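PDB 6EI3: proton-dependent oligopeptide transporter family protein from Xanthomonas campestris, which probably couples the uptake of short peptides across the membrane to proton movement, and is captured here in an auto-inhibited state. Local coordinates for residues S304-K309 against A333-L338; P344-V349 against L406-V411; V349-L354 against L364-S369. All coordinates share one frame; numbering follows the deposited sequence.

Contact 1: residues S304-K309 against A333-L338. With 78M ((2S)-2,3-dihydroxypropyl(7Z)-pentadec-7-enoate), chain K.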
loop_
_atom_site.group_PDB
_atom_site.type_symbol
_atom_site.label_atom_id
_atom_site.label_comp_id
_atom_site.label_asym_id
_atom_site.label_seq_id
_atom_site.Cartn_x
_atom_site.Cartn_y
_atom_site.Cartn_z
ATOM N N SER A 304 5.006 -1.599 6.539
ATOM C CA SER A 304 4.678 -2.386 7.736
ATOM C C SER A 304 4.339 -1.424 8.850
ATOM O O SER A 304 3.388 -1.638 9.575
ATOM C CB SER A 304 5.882 -3.221 8.194
ATOM O OG SER A 304 6.269 -4.118 7.180
ATOM N N LEU A 305 5.135 -0.376 8.990
ATOM C CA LEU A 305 4.984 0.640 10.029
ATOM C C LEU A 305 3.884 1.644 9.707
ATOM O O LEU A 305 3.134 2.059 10.591
ATOM C CB LEU A 305 6.338 1.352 10.218
ATOM C CG LEU A 305 7.306 0.692 11.223
ATOM C CD1 LEU A 305 7.906 -0.615 10.694
ATOM C CD2 LEU A 305 8.446 1.627 11.559
ATOM N N PHE A 306 3.764 2.007 8.434
ATOM C CA PHE A 306 2.787 2.996 8.005
ATOM C C PHE A 306 1.332 2.516 8.132
ATOM O O PHE A 306 0.511 3.249 8.674
ATOM C CB PHE A 306 3.117 3.473 6.569
ATOM C CG PHE A 306 2.193 4.549 6.057
ATOM C CD1 PHE A 306 2.245 5.836 6.574
ATOM C CD2 PHE A 306 1.272 4.275 5.047
ATOM C CE1 PHE A 306 1.369 6.824 6.113
ATOM C CE2 PHE A 306 0.398 5.263 4.590
ATOM C CZ PHE A 306 0.457 6.532 5.122
ATOM N N ASP A 307 1.011 1.306 7.626
ATOM C CA ASP A 307 -0.370 0.784 7.623
ATOM C C ASP A 307 -0.917 0.415 9.025
ATOM O O ASP A 307 -2.131 0.333 9.204
ATOM C CB ASP A 307 -0.523 -0.372 6.616
ATOM C CG ASP A 307 -0.668 0.171 5.185
ATOM O OD1 ASP A 307 -1.360 1.206 5.006
ATOM O OD2 ASP A 307 -0.080 -0.426 4.253
ATOM N N GLN A 308 -0.035 0.289 10.021
ATOM C CA GLN A 308 -0.430 -0.001 11.403
ATOM C C GLN A 308 -1.035 1.215 12.143
ATOM O O GLN A 308 -1.532 1.059 13.251
ATOM C CB GLN A 308 0.731 -0.612 12.176
ATOM C CG GLN A 308 0.998 -2.062 11.825
ATOM C CD GLN A 308 2.075 -2.604 12.723
ATOM O OE1 GLN A 308 1.825 -2.973 13.883
ATOM N NE2 GLN A 308 3.311 -2.564 12.248
ATOM N N LYS A 309 -1.076 2.398 11.520
ATOM C CA LYS A 309 -1.753 3.538 12.160
ATOM C C LYS A 309 -3.288 3.289 12.256
ATOM O O LYS A 309 -3.969 3.852 13.131
ATOM C CB LYS A 309 -1.411 4.874 11.478
ATOM C CG LYS A 309 -1.871 4.995 10.053
ATOM C CD LYS A 309 -1.137 6.121 9.324
ATOM C CE LYS A 309 -1.796 6.418 8.002
ATOM N NZ LYS A 309 -1.842 5.225 7.119
ATOM N N ALA A 333 -7.036 11.286 11.112
ATOM C CA ALA A 333 -7.171 12.527 10.331
ATOM C C ALA A 333 -5.861 13.312 10.318
ATOM O O ALA A 333 -5.668 14.165 9.450
ATOM C CB ALA A 333 -8.279 13.386 10.901
ATOM N N LEU A 334 -4.963 13.036 11.286
ATOM C CA LEU A 334 -3.687 13.749 11.352
ATOM C C LEU A 334 -2.785 13.434 10.187
ATOM O O LEU A 334 -2.013 14.291 9.789
ATOM C CB LEU A 334 -2.933 13.477 12.658
ATOM C CG LEU A 334 -3.495 14.079 13.938
ATOM C CD1 LEU A 334 -2.710 13.560 15.123
ATOM C CD2 LEU A 334 -3.431 15.611 13.922
ATOM N N ASN A 335 -2.878 12.222 9.632
ATOM C CA ASN A 335 -2.027 11.854 8.519
ATOM C C ASN A 335 -2.268 12.736 7.268
ATOM O O ASN A 335 -1.318 13.428 6.877
ATOM C CB ASN A 335 -2.109 10.376 8.228
ATOM C CG ASN A 335 -1.316 9.993 7.022
ATOM O OD1 ASN A 335 -1.872 9.552 6.027
ATOM N ND2 ASN A 335 -0.002 10.184 7.079
ATOM N N PRO A 336 -3.498 12.817 6.678
ATOM C CA PRO A 336 -3.692 13.704 5.509
ATOM C C PRO A 336 -3.483 15.187 5.824
ATOM O O PRO A 336 -3.007 15.918 4.951
ATOM C CB PRO A 336 -5.130 13.402 5.070
ATOM C CG PRO A 336 -5.813 12.904 6.315
ATOM C CD PRO A 336 -4.745 12.073 6.978
ATOM N N LEU A 337 -3.775 15.635 7.071
ATOM C CA LEU A 337 -3.508 17.029 7.452
ATOM C C LEU A 337 -1.997 17.292 7.364
ATOM O O LEU A 337 -1.577 18.301 6.805
ATOM C CB LEU A 337 -4.008 17.352 8.880
ATOM C CG LEU A 337 -3.574 18.727 9.435
ATOM C CD1 LEU A 337 -4.247 19.869 8.699
ATOM C CD2 LEU A 337 -3.805 18.841 10.942
ATOM N N LEU A 338 -1.191 16.367 7.919
ATOM C CA LEU A 338 0.259 16.506 7.933
ATOM C C LEU A 338 0.881 16.330 6.542
ATOM O O LEU A 338 1.879 16.974 6.247
ATOM C CB LEU A 338 0.901 15.587 8.986
ATOM C CG LEU A 338 0.740 16.025 10.433
ATOM C CD1 LEU A 338 0.872 14.833 11.367
ATOM C CD2 LEU A 338 1.731 17.128 10.800
HETATM O O21 78M K . -3.993 17.857 26.452
HETATM C C20 78M K . -4.917 18.922 26.292
HETATM C C18 78M K . -5.637 18.814 24.969
HETATM O O19 78M K . -4.696 18.853 23.889
HETATM C C17 78M K . -6.692 19.883 24.787
HETATM O O2 78M K . -7.455 19.408 23.652
HETATM C C1 78M K . -8.764 19.163 23.807
HETATM O O1 78M K . -9.412 19.511 24.759
HETATM C C2 78M K . -9.302 18.363 22.659
HETATM C C3 78M K . -8.953 16.891 22.796
HETATM C C4 78M K . -9.217 16.096 21.532
HETATM C C5 78M K . -8.306 14.884 21.373
HETATM C C6 78M K . -6.857 15.213 20.987
HETATM C C7 78M K . -6.778 15.745 19.596
HETATM C C8 78M K . -5.715 15.818 18.826
HETATM C C9 78M K . -5.702 16.350 17.428
HETATM C C10 78M K . -6.116 15.282 16.406
HETATM C C11 78M K . -7.596 15.256 16.022
HETATM C C12 78M K . -8.013 16.259 14.955
HETATM C C13 78M K . -7.386 16.028 13.587
HETATM C C15 78M K . -6.968 16.907 11.271
HETATM C C14 78M K . -7.602 17.167 12.611
#

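Contact 2: residues P344-V349 against L406-V411. With 78M ((2S)-2,3-dihydroxypropyl(7Z)-pentadec-7-enoate), chain N.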
loop_
_atom_site.group_PDB
_atom_site.type_symbol
_atom_site.label_atom_id
_atom_site.label_comp_id
_atom_site.label_asym_id
_atom_site.label_seq_id
_atom_site.Cartn_x
_atom_site.Cartn_y
_atom_site.Cartn_z
ATOM N N PRO A 344 4.297 20.860 0.992
ATOM C CA PRO A 344 4.877 22.176 0.675
ATOM C C PRO A 344 5.955 22.627 1.656
ATOM O O PRO A 344 6.818 23.390 1.252
ATOM C CB PRO A 344 3.672 23.109 0.658
ATOM C CG PRO A 344 2.714 22.488 1.592
ATOM C CD PRO A 344 2.887 21.001 1.407
ATOM N N PHE A 345 5.944 22.160 2.928
ATOM C CA PHE A 345 7.034 22.540 3.827
ATOM C C PHE A 345 8.364 21.979 3.279
ATOM O O PHE A 345 9.333 22.722 3.178
ATOM C CB PHE A 345 6.807 22.091 5.277
ATOM C CG PHE A 345 8.013 22.306 6.165
ATOM C CD1 PHE A 345 8.298 23.563 6.689
ATOM C CD2 PHE A 345 8.849 21.244 6.503
ATOM C CE1 PHE A 345 9.411 23.760 7.516
ATOM C CE2 PHE A 345 9.963 21.443 7.329
ATOM C CZ PHE A 345 10.231 22.697 7.835
ATOM N N ASN A 346 8.403 20.685 2.930
ATOM C CA ASN A 346 9.617 20.071 2.382
ATOM C C ASN A 346 9.991 20.690 1.011
ATOM O O ASN A 346 11.141 21.070 0.819
ATOM C CB ASN A 346 9.487 18.540 2.308
ATOM C CG ASN A 346 9.468 17.822 3.642
ATOM O OD1 ASN A 346 9.269 18.412 4.703
ATOM N ND2 ASN A 346 9.710 16.520 3.628
ATOM N N ASN A 347 9.009 20.884 0.119
ATOM C CA ASN A 347 9.220 21.464 -1.217
ATOM C C ASN A 347 9.632 22.937 -1.243
ATOM O O ASN A 347 10.469 23.305 -2.067
ATOM C CB ASN A 347 7.982 21.265 -2.100
ATOM C CG ASN A 347 7.811 19.857 -2.614
ATOM O OD1 ASN A 347 8.670 18.985 -2.441
ATOM N ND2 ASN A 347 6.704 19.615 -3.303
ATOM N N LEU A 348 9.040 23.773 -0.377
ATOM C CA LEU A 348 9.268 25.220 -0.340
ATOM C C LEU A 348 10.256 25.689 0.740
ATOM O O LEU A 348 10.806 26.786 0.611
ATOM C CB LEU A 348 7.916 25.948 -0.161
ATOM C CG LEU A 348 7.062 26.239 -1.408
ATOM C CD1 LEU A 348 6.536 24.971 -2.063
ATOM C CD2 LEU A 348 5.878 27.121 -1.049
ATOM N N VAL A 349 10.459 24.895 1.810
ATOM C CA VAL A 349 11.338 25.314 2.913
ATOM C C VAL A 349 12.538 24.372 3.131
ATOM O O VAL A 349 13.672 24.828 3.005
ATOM C CB VAL A 349 10.556 25.559 4.247
ATOM C CG1 VAL A 349 11.474 26.089 5.348
ATOM C CG2 VAL A 349 9.365 26.496 4.043
ATOM N N LEU A 406 5.976 9.944 11.640
ATOM C CA LEU A 406 5.609 8.965 10.606
ATOM C C LEU A 406 5.208 9.608 9.264
ATOM O O LEU A 406 5.589 9.089 8.216
ATOM C CB LEU A 406 4.524 7.995 11.107
ATOM C CG LEU A 406 4.004 6.941 10.103
ATOM C CD1 LEU A 406 5.091 5.905 9.731
ATOM C CD2 LEU A 406 2.759 6.270 10.622
ATOM N N THR A 407 4.414 10.703 9.313
ATOM C CA THR A 407 3.964 11.419 8.123
ATOM C C THR A 407 5.136 12.123 7.455
ATOM O O THR A 407 5.184 12.179 6.216
ATOM C CB THR A 407 2.771 12.327 8.417
ATOM O OG1 THR A 407 1.782 11.520 9.066
ATOM C CG2 THR A 407 2.172 12.908 7.126
ATOM N N PHE A 408 6.104 12.613 8.277
ATOM C CA PHE A 408 7.342 13.196 7.755
ATOM C C PHE A 408 8.087 12.094 6.978
ATOM O O PHE A 408 8.481 12.318 5.829
ATOM C CB PHE A 408 8.224 13.794 8.878
ATOM C CG PHE A 408 9.438 14.552 8.382
ATOM C CD1 PHE A 408 9.299 15.649 7.532
ATOM C CD2 PHE A 408 10.713 14.218 8.822
ATOM C CE1 PHE A 408 10.424 16.371 7.099
ATOM C CE2 PHE A 408 11.836 14.933 8.381
ATOM C CZ PHE A 408 11.681 16.002 7.528
ATOM N N GLY A 409 8.174 10.899 7.565
ATOM C CA GLY A 409 8.790 9.754 6.905
ATOM C C GLY A 409 8.091 9.408 5.601
ATOM O O GLY A 409 8.750 9.232 4.574
ATOM N N GLU A 410 6.746 9.367 5.622
ATOM C CA GLU A 410 5.910 9.081 4.451
ATOM C C GLU A 410 6.206 10.033 3.287
ATOM O O GLU A 410 6.442 9.565 2.180
ATOM C CB GLU A 410 4.420 9.150 4.816
ATOM C CG GLU A 410 3.507 8.960 3.613
ATOM C CD GLU A 410 2.047 9.316 3.789
ATOM O OE1 GLU A 410 1.671 9.864 4.850
ATOM O OE2 GLU A 410 1.267 9.023 2.859
ATOM N N VAL A 411 6.198 11.356 3.546
ATOM C CA VAL A 411 6.486 12.394 2.549
ATOM C C VAL A 411 7.910 12.203 1.962
ATOM O O VAL A 411 8.103 12.380 0.757
ATOM C CB VAL A 411 6.255 13.820 3.151
ATOM C CG1 VAL A 411 6.893 14.903 2.298
ATOM C CG2 VAL A 411 4.761 14.102 3.348
HETATM O O21 78M N . 0.825 26.805 5.421
HETATM C C20 78M N . 1.445 27.934 4.818
HETATM C C18 78M N . 0.411 28.875 4.246
HETATM O O19 78M N . -0.324 28.230 3.201
HETATM C C17 78M N . 0.995 30.182 3.757
HETATM O O2 78M N . 1.782 29.866 2.583
HETATM C C1 78M N . 1.478 30.468 1.425
HETATM O O1 78M N . 0.587 31.267 1.291
HETATM C C2 78M N . 2.399 30.026 0.323
HETATM C C3 78M N . 1.936 28.765 -0.400
HETATM C C4 78M N . 2.267 27.480 0.355
HETATM C C5 78M N . 1.760 26.193 -0.293
HETATM C C6 78M N . 0.259 25.908 -0.121
HETATM C C7 78M N . -0.150 25.547 1.278
HETATM C C8 78M N . -0.473 24.344 1.710
HETATM C C9 78M N . -0.897 23.979 3.097
HETATM C C10 78M N . -2.236 23.250 3.095
HETATM C C11 78M N . -2.826 23.020 4.475
HETATM C C12 78M N . -4.175 22.308 4.463
HETATM C C13 78M N . -4.893 22.266 5.806
HETATM C C15 78M N . -6.176 23.547 7.582
HETATM C C14 78M N . -5.617 23.555 6.179
#

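Contact 3: residues V349-L354 against L364-S369. With 78M ((2S)-2,3-dihydroxypropyl(7Z)-pentadec-7-enoate), chain J.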
loop_
_atom_site.group_PDB
_atom_site.type_symbol
_atom_site.label_atom_id
_atom_site.label_comp_id
_atom_site.label_asym_id
_atom_site.label_seq_id
_atom_site.Cartn_x
_atom_site.Cartn_y
_atom_site.Cartn_z
ATOM N N VAL A 349 10.459 24.895 1.810
ATOM C CA VAL A 349 11.338 25.314 2.913
ATOM C C VAL A 349 12.538 24.372 3.131
ATOM O O VAL A 349 13.672 24.828 3.005
ATOM C CB VAL A 349 10.556 25.559 4.247
ATOM C CG1 VAL A 349 11.474 26.089 5.348
ATOM C CG2 VAL A 349 9.365 26.496 4.043
ATOM N N LEU A 350 12.293 23.092 3.499
ATOM C CA LEU A 350 13.335 22.124 3.854
ATOM C C LEU A 350 14.307 21.752 2.719
ATOM O O LEU A 350 15.510 21.815 2.952
ATOM C CB LEU A 350 12.745 20.856 4.487
ATOM C CG LEU A 350 13.747 19.847 5.079
ATOM C CD1 LEU A 350 14.615 20.479 6.166
ATOM C CD2 LEU A 350 13.036 18.637 5.607
ATOM N N TYR A 351 13.809 21.320 1.540
ATOM C CA TYR A 351 14.684 20.940 0.415
ATOM C C TYR A 351 15.474 22.149 -0.082
ATOM O O TYR A 351 16.707 22.056 -0.049
ATOM C CB TYR A 351 13.960 20.185 -0.723
ATOM C CG TYR A 351 13.205 18.943 -0.287
ATOM C CD1 TYR A 351 13.625 18.191 0.810
ATOM C CD2 TYR A 351 12.093 18.497 -0.995
ATOM C CE1 TYR A 351 12.918 17.068 1.233
ATOM C CE2 TYR A 351 11.392 17.355 -0.597
ATOM C CZ TYR A 351 11.814 16.642 0.513
ATOM O OH TYR A 351 11.126 15.524 0.916
ATOM N N PRO A 352 14.841 23.327 -0.372
ATOM C CA PRO A 352 15.638 24.506 -0.766
ATOM C C PRO A 352 16.687 24.911 0.265
ATOM O O PRO A 352 17.792 25.236 -0.137
ATOM C CB PRO A 352 14.580 25.585 -0.986
ATOM C CG PRO A 352 13.381 24.829 -1.406
ATOM C CD PRO A 352 13.398 23.642 -0.469
ATOM N N LEU A 353 16.384 24.806 1.581
ATOM C CA LEU A 353 17.337 25.100 2.665
ATOM C C LEU A 353 18.550 24.194 2.525
ATOM O O LEU A 353 19.650 24.692 2.304
ATOM C CB LEU A 353 16.693 24.923 4.061
ATOM C CG LEU A 353 17.606 25.088 5.298
ATOM C CD1 LEU A 353 18.131 26.540 5.447
ATOM C CD2 LEU A 353 16.888 24.664 6.567
ATOM N N LEU A 354 18.315 22.857 2.587
ATOM C CA LEU A 354 19.294 21.771 2.476
ATOM C C LEU A 354 20.210 21.939 1.254
ATOM O O LEU A 354 21.417 21.771 1.394
ATOM C CB LEU A 354 18.553 20.410 2.437
ATOM C CG LEU A 354 18.469 19.559 3.727
ATOM C CD1 LEU A 354 18.298 20.404 4.987
ATOM C CD2 LEU A 354 17.343 18.533 3.633
ATOM N N LEU A 364 17.284 9.282 -3.224
ATOM C CA LEU A 364 17.716 8.145 -2.403
ATOM C C LEU A 364 18.030 8.541 -0.953
ATOM O O LEU A 364 17.784 7.739 -0.047
ATOM C CB LEU A 364 18.875 7.382 -3.064
ATOM C CG LEU A 364 18.493 6.539 -4.297
ATOM C CD1 LEU A 364 19.719 5.955 -4.951
ATOM C CD2 LEU A 364 17.440 5.435 -3.960
ATOM N N ARG A 365 18.482 9.793 -0.727
ATOM C CA ARG A 365 18.723 10.335 0.617
ATOM C C ARG A 365 17.396 10.563 1.314
ATOM O O ARG A 365 17.277 10.280 2.503
ATOM C CB ARG A 365 19.517 11.656 0.579
ATOM C CG ARG A 365 21.024 11.451 0.675
ATOM C CD ARG A 365 21.761 12.736 0.361
ATOM N NE ARG A 365 23.185 12.637 0.680
ATOM C CZ ARG A 365 24.057 13.625 0.523
ATOM N NH1 ARG A 365 23.656 14.807 0.071
ATOM N NH2 ARG A 365 25.331 13.445 0.831
ATOM N N ARG A 366 16.398 11.071 0.575
ATOM C CA ARG A 366 15.049 11.294 1.104
ATOM C C ARG A 366 14.462 9.947 1.526
ATOM O O ARG A 366 13.935 9.829 2.624
ATOM C CB ARG A 366 14.138 11.927 0.040
ATOM C CG ARG A 366 14.440 13.396 -0.279
ATOM C CD ARG A 366 13.482 13.901 -1.364
ATOM N NE ARG A 366 14.026 15.067 -2.045
ATOM C CZ ARG A 366 13.362 15.798 -2.937
ATOM N NH1 ARG A 366 12.116 15.484 -3.267
ATOM N NH2 ARG A 366 13.938 16.855 -3.498
ATOM N N MET A 367 14.598 8.923 0.668
ATOM C CA MET A 367 14.044 7.607 0.945
ATOM C C MET A 367 14.675 6.941 2.174
ATOM O O MET A 367 13.932 6.486 3.043
ATOM C CB MET A 367 14.104 6.724 -0.290
ATOM C CG MET A 367 13.118 7.169 -1.382
ATOM S SD MET A 367 13.324 6.205 -2.891
ATOM C CE MET A 367 12.396 4.716 -2.438
ATOM N N THR A 368 16.025 6.973 2.295
ATOM C CA THR A 368 16.744 6.414 3.456
ATOM C C THR A 368 16.263 7.114 4.735
ATOM O O THR A 368 15.899 6.438 5.707
ATOM C CB THR A 368 18.279 6.611 3.273
ATOM O OG1 THR A 368 18.673 6.136 1.983
ATOM C CG2 THR A 368 19.091 5.915 4.359
ATOM N N SER A 369 16.239 8.477 4.709
ATOM C CA SER A 369 15.809 9.329 5.822
ATOM C C SER A 369 14.363 9.049 6.197
ATOM O O SER A 369 14.035 9.069 7.377
ATOM C CB SER A 369 15.974 10.804 5.469
ATOM O OG SER A 369 17.322 11.128 5.163
HETATM O O21 78M J . 26.573 9.780 -3.872
HETATM C C20 78M J . 25.525 8.839 -3.692
HETATM C C18 78M J . 25.228 8.630 -2.225
HETATM O O19 78M J . 26.418 8.215 -1.546
HETATM C C17 78M J . 24.119 7.629 -2.001
HETATM O O2 78M J . 23.925 7.533 -0.569
HETATM C C1 78M J . 22.669 7.519 -0.107
HETATM O O1 78M J . 21.696 7.676 -0.798
HETATM C C2 78M J . 22.636 7.274 1.376
HETATM C C3 78M J . 21.597 8.117 2.101
HETATM C C4 78M J . 21.876 8.299 3.578
HETATM C C5 78M J . 21.045 9.412 4.188
HETATM C C6 78M J . 21.140 9.515 5.708
HETATM C C7 78M J . 20.445 10.745 6.220
HETATM C C8 78M J . 19.944 10.966 7.432
HETATM C C9 78M J . 19.937 10.039 8.619
HETATM C C10 78M J . 18.572 9.389 8.869
HETATM C C11 78M J . 17.548 10.256 9.613
HETATM C C12 78M J . 17.693 10.319 11.134
HETATM C C13 78M J . 17.486 8.995 11.862
HETATM C C15 78M J . 17.979 7.625 13.920
HETATM C C14 78M J . 17.869 9.011 13.328
#

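Contact 1: residues S304-K309 against A333-L338
The ring of Phe306 presents its edge to the amide of Asn335, whose ND2 lies close to the ring plane, 3.8 Å from CE1. One face of the same ring is taken by Lys309 NZ, which sits 3.3 Å above the plane but displaced toward the rim. Ring and amide planes are 65° apart. Asn335 OD1 lies 3.9 Å from Phe306 CZ. This is a junction between transmembrane helices of the major facilitator fold: helix 281-306, with the short 3-10 segment that follows it, meets helix 334-357.

Lys309 completes the triangle. Its CG is held between backbone N and carbonyl carbon (chi1 64°), and a bend at the last torsion folds the ammonium back over Phe306, where it makes a weak bond of 3.4 Å from NZ to Phe306 O. The bend leaves CE as the point that meets Asn335, at 3.7 Å from OD1, and the two chains cross at about a right angle. No hydrogen bond joins the segments. The amide nitrogen of Asn335 finds its hydrogen-bond partners instead on helix 400-424, Glu410 among them.

Leu334 and Leu337 face a bound monoacylglycerol (78M) rather than Phe306, and Pro336 packs on helix 137-165. In the other segment, Gln308 turns back along its own chain, its NE2 donating to Ser304 O at 2.8 Å from above the carbonyl plane, with that oxygen lying in the plane of the Gln308 amide.

Contact 2: residues P344-V349 against L406-V411
With CG of Asn346 anti to its carbonyl carbon (chi1 -69°) and CG of Phe408 anti to the backbone N (chi1 -173°), the amide of the first is brought to the rim of the second. Asn346 OD1 lies in the plane of the Phe408 ring, 3.4 Å from CE1, so the oxygen faces the slightly positive C-H edge rather than the electron-rich face. ND2 is almost as near, 3.5 Å from CE1, because the amide stands nearly perpendicular to the ring, the planes 85° apart. The same nitrogen also rests on the CG1 branch of Val411, at 3.5 Å. No hydrogen bond crosses between the segments; the polar demand of ND2 is met by Tyr351 OH, five residues further along its own helix, which probably steadies the amide in this buried place.

The segment 344-349 includes a wider pi-type turn at 346-349 and a kink at Pro344. On another flank it meets lipid, Pro344 CG being 3.7 Å from C8 of the 78M molecule. The pair thus joins helix 334-357 to helix 400-424, while helix 363-389 adds Phe373 edge-to-face with Phe408, and Leu406 and Glu410 reach back to Phe306 of helix 281-306.

Contact 3: residues V349-L354 against L364-S369
Tyr351 and Arg366 lie flat on one another: the phenol ring and the guanidinium are only 16° from parallel, with centres 3.7 Å apart. The cation is not centred but shifted toward the CD2-CE2 side, CZ of the arginine standing 25° off the ring normal. NH1 therefore comes down on Tyr351 CE2 at 3.3 Å and NH2 on Tyr351 CD2 at 3.5 Å, whereas the aliphatic CD passes the phenol end, 3.7 Å from OH. CG of Arg366 is anti to the carbonyl carbon (chi1 -72°), and the chain, extended from CG to NE, lays the guanidinium over the Tyr351 face.

Stacking and cation-pi attraction make up the contact; no hydrogen bond crosses it. NE donates to Pro361 O in the connecting turn, which together with the stack helps to set the turn of the guanidinium. NH2 comes close to Arg355 NH2, a pairing of like charges that is probably unfavourable in itself. Beyond the stack, Ser369 OG binds Arg365 O and lies 3.3 Å from C7 of a lipid chain.

Helices 334-357 and 363-389 form a transmembrane helical hairpin of the major facilitator fold, pinned near its short turn by an arginine-aromatic stack.

Helix 334-357 runs through all three contacts: it meets helix 281-306 in contact 1, helix 400-424 in contact 2 and helix 363-389 in contact 3. Contacts 1 and 2, about 13 Å apart between centres, are coupled through Asn335 ND2, which is 2.8 Å from Glu410 OE1 and 3.0 Å from Thr407 OG1. Contacts 2 and 3 share Val349, lie about 9 Å apart and touch where Phe408 CZ is 3.5 Å from Leu350 CD2; contact 3 is nested within contact 2's chain loop. Contacts 1 and 3 do not touch. Contacts 1 and 2 share one 78M molecule, through Leu337, Pro344 and Leu348; contact 3 borders another. Glu410 also meets Phe513 and Gln514, apparently tag residues.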